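Local coordinates for protein catalase-3 (Neurospora crassa, PDB 6NSY) that breaks hydrogen peroxide down to water and molecular oxygen with a bound heme, and so probably protects the cell from peroxide damage, at residues Asp155-Ala160 / Gly235-Tyr240; Gly168-Val173 / Gly368-Gly373. All blocks are in the same frame, centred on the assembly; numbering follows the deposited sequence.

How the contacts relate
Each contact joins a strand of the antiparallel sheet of the catalase region to a loop, and their centres lie about 23 Å apart. Strands 158-165 and 168-175 follow each other in the chain and pair antiparallel; contact 1 uses the start of the first, contact 2 the start of the second. Along the chain the order is 155-160, 168-173, 235-240, 368-373, so the two contacts interleave. They meet where Ala160 CB packs on Val173 CG1 (4.1 Å), and each reaches the heme. Contact 1 lies near the middle of the chain, its centre about 3 Å from the chain's; contact 2 lies about 20 Å out, where a second subunit comes within reach.

Contact 1: residues Asp155-Ala160 / Gly235-Tyr240; sequences DVHGFA and GIPRSY. With HEM (protoporphyrin IX containing Fe), chain E.
Pro237 lays its ring over one face of the His157 imidazole, with CG 3.8 Å from the ring centroid and only 15° off the normal, a CH-pi contact displaced toward the ring's rim. His157 reaches this place with CG anti to its own carbonyl carbon (chi1 -68°), which swings the imidazole across to the 235-240 loop. At the imidazole's edge, and in its plane, the carbonyl O of Gly235 lies 3.1 Å from CE1 of His157.

Strand 158-165 belongs to the antiparallel beta-barrel core of catalases, and here the segment leading into it meets the loop after helix 224-230. The His157 side chain lies about 6 Å from that of Asn175, a predicted active-site residue. Gly158 CA comes 3.6 Å from the heme methyl CMA; a CB at Gly158 would probably run into that methyl. Ala160 CB lies 3.9 Å from heme CBA, a propionate carbon.

Gly235 O accepts the backbone N-H of Asp155 at 3.2 Å from O to N, with 158° at the hydrogen. Gly235 CA in turn gives a CA-H...O contact to Asp155 O at 3.4 Å. The Asp155 side chain sets off away from the loop; its OD2 accepts Val143 N and Ala144 N, and OD1 takes a weak bond from Val156 N. His157 bonds with Asn176, just past strand 168-175, through the backbone and from His157 N to Asn176 OD1.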
loop_
_atom_site.group_PDB
_atom_site.type_symbol
_atom_site.label_atom_id
_atom_site.label_comp_id
_atom_site.label_asym_id
_atom_site.label_seq_id
_atom_site.Cartn_x
_atom_site.Cartn_y
_atom_site.Cartn_z
ATOM N N ASP A 155 -5.110 -32.058 2.211
ATOM C CA ASP A 155 -4.074 -31.135 1.781
ATOM C C ASP A 155 -2.772 -31.489 2.485
ATOM O O ASP A 155 -2.767 -32.151 3.527
ATOM C CB ASP A 155 -4.469 -29.685 2.087
ATOM C CG ASP A 155 -3.863 -28.699 1.114
ATOM O OD1 ASP A 155 -3.069 -29.140 0.253
ATOM O OD2 ASP A 155 -4.178 -27.489 1.215
ATOM N N VAL A 156 -1.663 -31.047 1.892
ATOM C CA VAL A 156 -0.422 -30.952 2.641
ATOM C C VAL A 156 -0.652 -29.969 3.794
ATOM O O VAL A 156 -1.522 -29.095 3.722
ATOM C CB VAL A 156 0.723 -30.502 1.716
ATOM C CG1 VAL A 156 2.039 -30.332 2.479
ATOM C CG2 VAL A 156 0.895 -31.495 0.568
ATOM N N HIS A 157 0.102 -30.128 4.877
ATOM C CA HIS A 157 -0.061 -29.274 6.044
ATOM C C HIS A 157 1.242 -28.579 6.402
ATOM O O HIS A 157 2.315 -29.189 6.389
ATOM C CB HIS A 157 -0.582 -30.068 7.236
ATOM C CG HIS A 157 -1.989 -30.540 7.054
ATOM N ND1 HIS A 157 -2.325 -31.549 6.178
ATOM C CD2 HIS A 157 -3.151 -30.110 7.599
ATOM C CE1 HIS A 157 -3.633 -31.733 6.206
ATOM N NE2 HIS A 157 -4.158 -30.875 7.061
ATOM N N GLY A 158 1.137 -27.292 6.719
ATOM C CA GLY A 158 2.294 -26.538 7.138
ATOM C C GLY A 158 2.600 -26.745 8.607
ATOM O O GLY A 158 1.724 -27.020 9.422
ATOM N N PHE A 159 3.880 -26.598 8.940
ATOM C CA PHE A 159 4.399 -26.822 10.284
ATOM C C PHE A 159 5.611 -25.913 10.445
ATOM O O PHE A 159 6.751 -26.354 10.265
ATOM C CB PHE A 159 4.753 -28.312 10.462
ATOM C CG PHE A 159 5.048 -28.746 11.892
ATOM C CD1 PHE A 159 5.629 -27.889 12.821
ATOM C CD2 PHE A 159 4.759 -30.051 12.286
ATOM C CE1 PHE A 159 5.898 -28.320 14.122
ATOM C CE2 PHE A 159 5.028 -30.493 13.576
ATOM C CZ PHE A 159 5.598 -29.625 14.499
ATOM N N ALA A 160 5.381 -24.643 10.767
ATOM C CA ALA A 160 6.425 -23.623 10.736
ATOM C C ALA A 160 6.792 -23.219 12.157
ATOM O O ALA A 160 5.930 -22.771 12.918
ATOM C CB ALA A 160 5.973 -22.397 9.939
ATOM N N GLY A 235 -2.734 -36.406 4.634
ATOM C CA GLY A 235 -3.607 -35.398 4.063
ATOM C C GLY A 235 -4.793 -35.034 4.927
ATOM O O GLY A 235 -5.335 -33.931 4.784
ATOM N N ILE A 236 -5.204 -35.927 5.822
ATOM C CA ILE A 236 -6.339 -35.665 6.704
ATOM C C ILE A 236 -5.971 -36.013 8.143
ATOM O O ILE A 236 -6.575 -36.921 8.735
ATOM C CB ILE A 236 -7.579 -36.444 6.242
ATOM C CG1 ILE A 236 -7.191 -37.860 5.813
ATOM C CG2 ILE A 236 -8.258 -35.717 5.098
ATOM C CD1 ILE A 236 -8.398 -38.745 5.460
ATOM N N PRO A 237 -5.009 -35.319 8.749
ATOM C CA PRO A 237 -4.589 -35.676 10.107
ATOM C C PRO A 237 -5.681 -35.389 11.121
ATOM O O PRO A 237 -6.554 -34.545 10.909
ATOM C CB PRO A 237 -3.365 -34.781 10.342
ATOM C CG PRO A 237 -3.628 -33.580 9.497
ATOM C CD PRO A 237 -4.321 -34.110 8.263
ATOM N N ARG A 238 -5.620 -36.112 12.241
ATOM C CA ARG A 238 -6.601 -35.917 13.303
ATOM C C ARG A 238 -6.445 -34.547 13.955
ATOM O O ARG A 238 -7.443 -33.908 14.313
ATOM C CB ARG A 238 -6.474 -37.048 14.331
ATOM C CG ARG A 238 -7.031 -36.768 15.725
ATOM C CD ARG A 238 -8.533 -36.480 15.737
ATOM N NE ARG A 238 -9.024 -36.310 17.108
ATOM C CZ ARG A 238 -8.868 -35.209 17.841
ATOM N NH1 ARG A 238 -8.241 -34.148 17.344
ATOM N NH2 ARG A 238 -9.341 -35.165 19.081
ATOM N N SER A 239 -5.210 -34.069 14.105
ATOM C CA SER A 239 -4.971 -32.755 14.693
ATOM C C SER A 239 -3.561 -32.309 14.343
ATOM O O SER A 239 -2.741 -33.098 13.866
ATOM C CB SER A 239 -5.155 -32.767 16.215
ATOM O OG SER A 239 -3.955 -33.163 16.866
ATOM N N TYR A 240 -3.293 -31.021 14.586
ATOM C CA TYR A 240 -1.934 -30.506 14.440
ATOM C C TYR A 240 -0.978 -31.239 15.367
ATOM O O TYR A 240 0.179 -31.495 15.006
ATOM C CB TYR A 240 -1.878 -29.011 14.762
ATOM C CG TYR A 240 -2.702 -28.069 13.908
ATOM C CD1 TYR A 240 -2.944 -28.320 12.565
ATOM C CD2 TYR A 240 -3.214 -26.901 14.458
ATOM C CE1 TYR A 240 -3.684 -27.427 11.794
ATOM C CE2 TYR A 240 -3.952 -26.015 13.709
ATOM C CZ TYR A 240 -4.184 -26.279 12.376
ATOM O OH TYR A 240 -4.922 -25.384 11.637
HETATM C CHA HEM E . 4.164 -20.100 3.055
HETATM C CHB HEM E . 6.261 -24.458 3.722
HETATM C CHC HEM E . 7.800 -24.328 -0.864
HETATM C CHD HEM E . 6.479 -19.657 -1.170
HETATM C C1A HEM E . 4.553 -21.307 3.617
HETATM C C2A HEM E . 4.199 -21.783 4.938
HETATM C C3A HEM E . 4.773 -22.980 5.125
HETATM C C4A HEM E . 5.527 -23.308 3.931
HETATM C CMA HEM E . 4.671 -23.874 6.387
HETATM C CAA HEM E . 3.303 -21.026 5.935
HETATM C CBA HEM E . 4.075 -20.501 7.139
HETATM C CGA HEM E . 3.056 -19.904 8.070
HETATM O O1A HEM E . 2.920 -18.652 8.106
HETATM O O2A HEM E . 2.360 -20.689 8.761
HETATM C C1B HEM E . 6.899 -24.803 2.550
HETATM C C2B HEM E . 7.739 -25.966 2.337
HETATM C C3B HEM E . 8.161 -25.931 1.059
HETATM C C4B HEM E . 7.609 -24.739 0.440
HETATM C CMB HEM E . 8.029 -27.027 3.438
HETATM C CAB HEM E . 9.085 -26.905 0.285
HETATM C CBB HEM E . 9.851 -27.832 0.867
HETATM C C1C HEM E . 7.652 -23.032 -1.314
HETATM C C2C HEM E . 8.218 -22.472 -2.527
HETATM C C3C HEM E . 7.834 -21.186 -2.607
HETATM C C4C HEM E . 7.042 -20.884 -1.440
HETATM C CMC HEM E . 9.075 -23.268 -3.532
HETATM C CAC HEM E . 8.172 -20.115 -3.665
HETATM C CBC HEM E . 9.318 -20.129 -4.356
HETATM C C1D HEM E . 5.732 -19.350 -0.057
HETATM C C2D HEM E . 5.148 -18.064 0.255
HETATM C C3D HEM E . 4.503 -18.163 1.426
HETATM C C4D HEM E . 4.664 -19.533 1.896
HETATM C CMD HEM E . 5.276 -16.809 -0.638
HETATM C CAD HEM E . 3.737 -17.016 2.135
HETATM C CBD HEM E . 4.568 -16.470 3.296
HETATM C CGD HEM E . 3.880 -15.317 3.993
HETATM O O1D HEM E . 4.313 -14.970 5.131
HETATM O O2D HEM E . 2.904 -14.747 3.428
HETATM N NA HEM E . 5.363 -22.270 3.036
HETATM N NB HEM E . 6.844 -24.079 1.378
HETATM N NC HEM E . 6.943 -22.029 -0.675
HETATM N ND HEM E . 5.420 -20.220 0.964
HETATM FE FE HEM E . 6.181 -22.140 1.201
#

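Contact 2: residues Gly168-Val173 / Gly368-Gly373; sequences GNFDIV and GHIVRG. With HEM (protoporphyrin IX containing Fe), chain E.
Asp171 and His369 run alongside each other, and His369 ND1 donates to Asp171 OD2 at 2.7 Å. The acceptor sits nearly in the imidazole plane, but the donor comes from above the carboxylate, 63° out of its plane, and the two flat groups stand 79° apart. Both torsions prepare this, each CG being anti to its own carbonyl carbon (chi1 -78° in His369). Asp171 OD2 takes a second bond from Gln366 N, OD1 forms a salt bridge with Arg162, and His369 NE2 is hydrogen-bonded to Glu403 OE2. With acids at both nitrogens, the imidazole may be biased toward its protonated form.

Strand 168-175 pairs antiparallel with 158-165 in the barrel core, and the Asp171 side chain lies about 7 Å from that of Tyr389, by similarity the axial ligand of the heme iron. His369 sits at the middle of an inverse gamma turn, closed by a weak bond from Ile370 N to Gly368 O. Its carbonyl O accepts Asp171 N at 3.1 Å from His369 O and has a CA-H...O contact from Phe170 CA, 3.4 Å away. An alanine in place of Asp171 would probably leave His369 ND1 and Arg162 without their carboxylate and the imidazole freer to turn.

Phe170 brings its ring edge to the same carbonyl, CD1 lying 3.3 Å from His369 O. Phe170 CB packs on Val371 CG2 at 4.0 Å, the two side chains meeting roughly perpendicular. Phe59 of a second subunit meets the His369 ring obliquely. Val173 O accepts Arg385 NH2.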
loop_
_atom_site.group_PDB
_atom_site.type_symbol
_atom_site.label_atom_id
_atom_site.label_comp_id
_atom_site.label_asym_id
_atom_site.label_seq_id
_atom_site.Cartn_x
_atom_site.Cartn_y
_atom_site.Cartn_z
ATOM N N GLY A 168 19.481 -14.198 16.985
ATOM C CA GLY A 168 18.533 -13.902 15.931
ATOM C C GLY A 168 17.466 -14.976 15.788
ATOM O O GLY A 168 17.533 -16.059 16.372
ATOM N N ASN A 169 16.454 -14.651 14.983
ATOM C CA ASN A 169 15.355 -15.570 14.712
ATOM C C ASN A 169 15.798 -16.627 13.706
ATOM O O ASN A 169 16.238 -16.297 12.600
ATOM C CB ASN A 169 14.140 -14.812 14.176
ATOM C CG ASN A 169 13.539 -13.869 15.199
ATOM O OD1 ASN A 169 13.750 -14.019 16.402
ATOM N ND2 ASN A 169 12.774 -12.893 14.722
ATOM N N PHE A 170 15.666 -17.896 14.081
ATOM C CA PHE A 170 15.886 -19.019 13.179
ATOM C C PHE A 170 14.541 -19.687 12.926
ATOM O O PHE A 170 13.861 -20.101 13.873
ATOM C CB PHE A 170 16.893 -20.008 13.772
ATOM C CG PHE A 170 17.082 -21.251 12.952
ATOM C CD1 PHE A 170 17.363 -21.165 11.596
ATOM C CD2 PHE A 170 16.963 -22.508 13.529
ATOM C CE1 PHE A 170 17.536 -22.305 10.828
ATOM C CE2 PHE A 170 17.134 -23.658 12.767
ATOM C CZ PHE A 170 17.423 -23.556 11.414
ATOM N N ASP A 171 14.144 -19.765 11.660
ATOM C CA ASP A 171 12.873 -20.356 11.263
ATOM C C ASP A 171 13.120 -21.694 10.579
ATOM O O ASP A 171 13.987 -21.798 9.705
ATOM C CB ASP A 171 12.103 -19.430 10.313
ATOM C CG ASP A 171 11.537 -18.189 11.005
ATOM O OD1 ASP A 171 11.740 -18.001 12.233
ATOM O OD2 ASP A 171 10.890 -17.389 10.299
ATOM N N ILE A 172 12.356 -22.710 10.967
ATOM C CA ILE A 172 12.252 -23.947 10.201
ATOM C C ILE A 172 10.832 -23.969 9.651
ATOM O O ILE A 172 9.869 -24.238 10.380
ATOM C CB ILE A 172 12.564 -25.193 11.036
ATOM C CG1 ILE A 172 14.034 -25.204 11.454
ATOM C CG2 ILE A 172 12.255 -26.456 10.247
ATOM C CD1 ILE A 172 14.426 -26.434 12.274
ATOM N N VAL A 173 10.702 -23.658 8.366
ATOM C CA VAL A 173 9.403 -23.529 7.706
ATOM C C VAL A 173 9.145 -24.858 7.008
ATOM O O VAL A 173 9.551 -25.087 5.859
ATOM C CB VAL A 173 9.373 -22.353 6.735
ATOM C CG1 VAL A 173 7.934 -22.024 6.326
ATOM C CG2 VAL A 173 10.039 -21.130 7.380
ATOM N N GLY A 368 14.913 -17.825 4.862
ATOM C CA GLY A 368 16.090 -16.977 4.988
ATOM C C GLY A 368 16.379 -16.513 6.404
ATOM O O GLY A 368 17.431 -15.906 6.636
ATOM N N HIS A 369 15.473 -16.770 7.350
ATOM C CA HIS A 369 15.732 -16.496 8.763
ATOM C C HIS A 369 16.701 -17.561 9.263
ATOM O O HIS A 369 16.315 -18.597 9.812
ATOM C CB HIS A 369 14.436 -16.482 9.563
ATOM C CG HIS A 369 13.647 -15.216 9.422
ATOM N ND1 HIS A 369 12.330 -15.113 9.816
ATOM C CD2 HIS A 369 13.994 -13.994 8.947
ATOM C CE1 HIS A 369 11.896 -13.886 9.584
ATOM N NE2 HIS A 369 12.886 -13.187 9.058
ATOM N N ILE A 370 17.989 -17.315 9.025
ATOM C CA ILE A 370 19.045 -18.269 9.331
ATOM C C ILE A 370 20.035 -17.599 10.275
ATOM O O ILE A 370 20.125 -16.371 10.345
ATOM C CB ILE A 370 19.742 -18.780 8.051
ATOM C CG1 ILE A 370 20.466 -20.104 8.311
ATOM C CG2 ILE A 370 20.707 -17.738 7.503
ATOM C CD1 ILE A 370 20.673 -20.937 7.058
ATOM N N VAL A 371 20.773 -18.420 11.029
ATOM C CA VAL A 371 21.688 -17.930 12.051
ATOM C C VAL A 371 23.038 -18.625 11.899
ATOM O O VAL A 371 23.177 -19.618 11.182
ATOM C CB VAL A 371 21.141 -18.137 13.482
ATOM C CG1 VAL A 371 19.904 -17.284 13.709
ATOM C CG2 VAL A 371 20.844 -19.601 13.729
ATOM N N ARG A 372 24.034 -18.078 12.597
ATOM C CA ARG A 372 25.351 -18.701 12.685
ATOM C C ARG A 372 25.231 -20.159 13.110
ATOM O O ARG A 372 24.563 -20.477 14.097
ATOM C CB ARG A 372 26.216 -17.938 13.688
ATOM C CG ARG A 372 27.647 -18.432 13.809
ATOM C CD ARG A 372 28.440 -17.498 14.710
ATOM N NE ARG A 372 29.764 -18.015 15.048
ATOM C CZ ARG A 372 30.891 -17.608 14.467
ATOM N NH1 ARG A 372 30.853 -16.683 13.513
ATOM N NH2 ARG A 372 32.061 -18.118 14.842
ATOM N N GLY A 373 25.876 -21.043 12.356
ATOM C CA GLY A 373 25.822 -22.471 12.602
ATOM C C GLY A 373 24.935 -23.244 11.646
ATOM O O GLY A 373 24.971 -24.482 11.656
HETATM C CHA HEM E . 4.164 -20.100 3.055
HETATM C CHB HEM E . 6.261 -24.458 3.722
HETATM C CHC HEM E . 7.800 -24.328 -0.864
HETATM C CHD HEM E . 6.479 -19.657 -1.170
HETATM C C1A HEM E . 4.553 -21.307 3.617
HETATM C C2A HEM E . 4.199 -21.783 4.938
HETATM C C3A HEM E . 4.773 -22.980 5.125
HETATM C C4A HEM E . 5.527 -23.308 3.931
HETATM C CMA HEM E . 4.671 -23.874 6.387
HETATM C CAA HEM E . 3.303 -21.026 5.935
HETATM C CBA HEM E . 4.075 -20.501 7.139
HETATM C CGA HEM E . 3.056 -19.904 8.070
HETATM O O1A HEM E . 2.920 -18.652 8.106
HETATM O O2A HEM E . 2.360 -20.689 8.761
HETATM C C1B HEM E . 6.899 -24.803 2.550
HETATM C C2B HEM E . 7.739 -25.966 2.337
HETATM C C3B HEM E . 8.161 -25.931 1.059
HETATM C C4B HEM E . 7.609 -24.739 0.440
HETATM C CMB HEM E . 8.029 -27.027 3.438
HETATM C CAB HEM E . 9.085 -26.905 0.285
HETATM C CBB HEM E . 9.851 -27.832 0.867
HETATM C C1C HEM E . 7.652 -23.032 -1.314
HETATM C C2C HEM E . 8.218 -22.472 -2.527
HETATM C C3C HEM E . 7.834 -21.186 -2.607
HETATM C C4C HEM E . 7.042 -20.884 -1.440
HETATM C CMC HEM E . 9.075 -23.268 -3.532
HETATM C CAC HEM E . 8.172 -20.115 -3.665
HETATM C CBC HEM E . 9.318 -20.129 -4.356
HETATM C C1D HEM E . 5.732 -19.350 -0.057
HETATM C C2D HEM E . 5.148 -18.064 0.255
HETATM C C3D HEM E . 4.503 -18.163 1.426
HETATM C C4D HEM E . 4.664 -19.533 1.896
HETATM C CMD HEM E . 5.276 -16.809 -0.638
HETATM C CAD HEM E . 3.737 -17.016 2.135
HETATM C CBD HEM E . 4.568 -16.470 3.296
HETATM C CGD HEM E . 3.880 -15.317 3.993
HETATM O O1D HEM E . 4.313 -14.970 5.131
HETATM O O2D HEM E . 2.904 -14.747 3.428
HETATM N NA HEM E . 5.363 -22.270 3.036
HETATM N NB HEM E . 6.844 -24.079 1.378
HETATM N NC HEM E . 6.943 -22.029 -0.675
HETATM N ND HEM E . 5.420 -20.220 0.964
HETATM FE FE HEM E . 6.181 -22.140 1.201
#